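Local coordinates for sensor kinase CusS (Escherichia coli, PDB 5KU5), which senses copper and silver ions in the periplasm and activates the response regulator CusR by phosphorylation, at residues M37-E40 with D41-G45. Numbering follows the deposited sequence.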
ATOM      1  N   MET A  37      15.895   8.269 -10.904  1.00 30.17           N
ATOM      2  CA  MET A  37      16.432   6.975 -10.480  1.00 31.29           C
ATOM      3  C   MET A  37      15.701   6.476  -9.231  1.00 30.38           C
ATOM      4  O   MET A  37      15.335   5.300  -9.149  1.00 30.02           O
ATOM      5  CB  MET A  37      17.935   7.089 -10.206  1.00 33.08           C
ATOM      6  CG  MET A  37      18.653   5.760 -10.044  1.00 34.39           C
ATOM      7  SD  MET A  37      20.448   5.945  -9.986  1.00 36.90           S
ATOM      8  CE  MET A  37      20.782   6.583 -11.629  1.00 36.37           C
ATOM      9  N   THR A  38      15.488   7.380  -8.274  1.00 29.50           N
ATOM     10  CA  THR A  38      14.713   7.086  -7.066  1.00 29.18           C
ATOM     11  C   THR A  38      13.273   6.680  -7.400  1.00 28.87           C
ATOM     12  O   THR A  38      12.761   5.712  -6.843  1.00 28.80           O
ATOM     13  CB  THR A  38      14.691   8.295  -6.103  1.00 28.80           C
ATOM     14  OG1 THR A  38      16.031   8.755  -5.872  1.00 28.75           O
ATOM     15  CG2 THR A  38      14.042   7.928  -4.771  1.00 28.52           C
ATOM     16  N   LEU A  39      12.636   7.426  -8.305  1.00 29.07           N
ATOM     17  CA  LEU A  39      11.284   7.111  -8.788  1.00 29.47           C
ATOM     18  C   LEU A  39      11.201   5.688  -9.339  1.00 29.80           C
ATOM     19  O   LEU A  39      10.328   4.913  -8.949  1.00 29.59           O
ATOM     20  CB  LEU A  39      10.860   8.101  -9.880  1.00 29.47           C
ATOM     21  CG  LEU A  39       9.510   7.860 -10.575  1.00 29.62           C
ATOM     22  CD1 LEU A  39       8.372   8.155  -9.609  1.00 29.90           C
ATOM     23  CD2 LEU A  39       9.369   8.685 -11.848  1.00 29.37           C
ATOM     24  N   GLU A  40      12.116   5.370 -10.249  1.00 30.44           N
ATOM     25  CA  GLU A  40      12.160   4.065 -10.911  1.00 31.24           C
ATOM     26  C   GLU A  40      12.379   2.918  -9.918  1.00 31.02           C
ATOM     27  O   GLU A  40      11.739   1.872 -10.034  1.00 30.82           O
ATOM     28  CB  GLU A  40      13.250   4.067 -11.989  1.00 31.94           C
ATOM     29  CG  GLU A  40      13.290   2.821 -12.862  1.00 33.03           C
ATOM     30  CD  GLU A  40      14.218   2.956 -14.057  1.00 33.66           C
ATOM     31  OE1 GLU A  40      14.841   1.941 -14.424  1.00 34.64           O
ATOM     32  OE2 GLU A  40      14.327   4.063 -14.636  1.00 33.53           O
ATOM     33  N   ASP A  41      13.271   3.127  -8.949  1.00 30.97           N
ATOM     34  CA  ASP A  41      13.529   2.143  -7.889  1.00 30.76           C
ATOM     35  C   ASP A  41      12.275   1.841  -7.062  1.00 30.95           C
ATOM     36  O   ASP A  41      11.989   0.679  -6.774  1.00 31.32           O
ATOM     37  CB  ASP A  41      14.652   2.629  -6.963  1.00 30.67           C
ATOM     38  CG  ASP A  41      15.052   1.586  -5.926  1.00 30.49           C
ATOM     39  OD1 ASP A  41      15.564   0.518  -6.316  1.00 30.21           O
ATOM     40  OD2 ASP A  41      14.858   1.835  -4.719  1.00 30.85           O
ATOM     41  N   ILE A  42      11.540   2.888  -6.691  1.00 31.01           N
ATOM     42  CA  ILE A  42      10.288   2.744  -5.937  1.00 31.46           C
ATOM     43  C   ILE A  42       9.190   2.103  -6.792  1.00 31.33           C
ATOM     44  O   ILE A  42       8.572   1.120  -6.383  1.00 31.48           O
ATOM     45  CB  ILE A  42       9.798   4.110  -5.382  1.00 31.62           C
ATOM     46  CG1 ILE A  42      10.765   4.611  -4.300  1.00 31.47           C
ATOM     47  CG2 ILE A  42       8.379   4.009  -4.818  1.00 31.67           C
ATOM     48  CD1 ILE A  42      10.602   6.073  -3.937  1.00 31.45           C
ATOM     49  N   VAL A  43       8.967   2.673  -7.973  1.00 31.75           N
ATOM     50  CA  VAL A  43       7.852   2.290  -8.856  1.00 32.23           C
ATOM     51  C   VAL A  43       7.949   0.847  -9.361  1.00 32.86           C
ATOM     52  O   VAL A  43       6.921   0.174  -9.502  1.00 32.52           O
ATOM     53  CB  VAL A  43       7.725   3.287 -10.040  1.00 32.65           C
ATOM     54  CG1 VAL A  43       6.821   2.761 -11.151  1.00 32.90           C
ATOM     55  CG2 VAL A  43       7.207   4.627  -9.534  1.00 32.65           C
ATOM     56  N   SER A  44       9.172   0.382  -9.630  1.00 33.04           N
ATOM     57  CA  SER A  44       9.407  -0.996 -10.080  0.50 32.72           C
ATOM     58  C   SER A  44       8.947  -2.020  -9.043  1.00 32.41           C
ATOM     59  O   SER A  44       8.536  -3.128  -9.395  1.00 32.77           O
ATOM     60  CB  SER A  44      10.890  -1.217 -10.400  0.50 32.82           C
ATOM     61  OG  SER A  44      11.694  -1.092  -9.238  0.50 32.74           O
ATOM     62  N   GLY A  45       9.022  -1.649  -7.763  1.00 31.82           N
ATOM     63  CA  GLY A  45       8.560  -2.506  -6.672  1.00 30.98           C
ATOM     64  C   GLY A  45       7.049  -2.667  -6.521  1.00 30.79           C
ATOM     65  O   GLY A  45       6.610  -3.549  -5.775  1.00 31.12           O
TER
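Leu39 sends CG away from its own backbone N (chi1 176°), and with chi2 at 71° its CD1 comes alongside CG2 of Val43. In Val43, CG2 is anti to the carbonyl carbon, which sets it beside the backbone N. The two side chains run side by side, and Leu39 CD1 lies 3.7 Å from Val43 CG2. Thr38 and Ile42 pair in the same manner but more loosely, with Thr38 CG2 4.0 Å from Ile42 CD1. The hydroxyl of Thr38 turns back to bond the carbonyl of Arg34. These are i to i+4 neighbours on helix 32-44 of the periplasmic sensor domain, which has a PDC fold. Leu39 and Val43 face the antiparallel sheet and both touch Tyr62; Thr38 and Ile42 rest on Val24 of helix 2-25. The backbone follows the regular alpha-helical pattern. Val43 N bonds Leu39 O at 2.8 Å, with an N-H...O angle of 166°. Ser44 N bonds Glu40 O at 3.0 Å. In one of its two conformers Ser44 OG lies 3.1 Å from that same Glu40 O and 3.0 Å from Asp41 O. Its single proton could serve either carbonyl, and with a second conformer present this hydroxyl contact is doubtful.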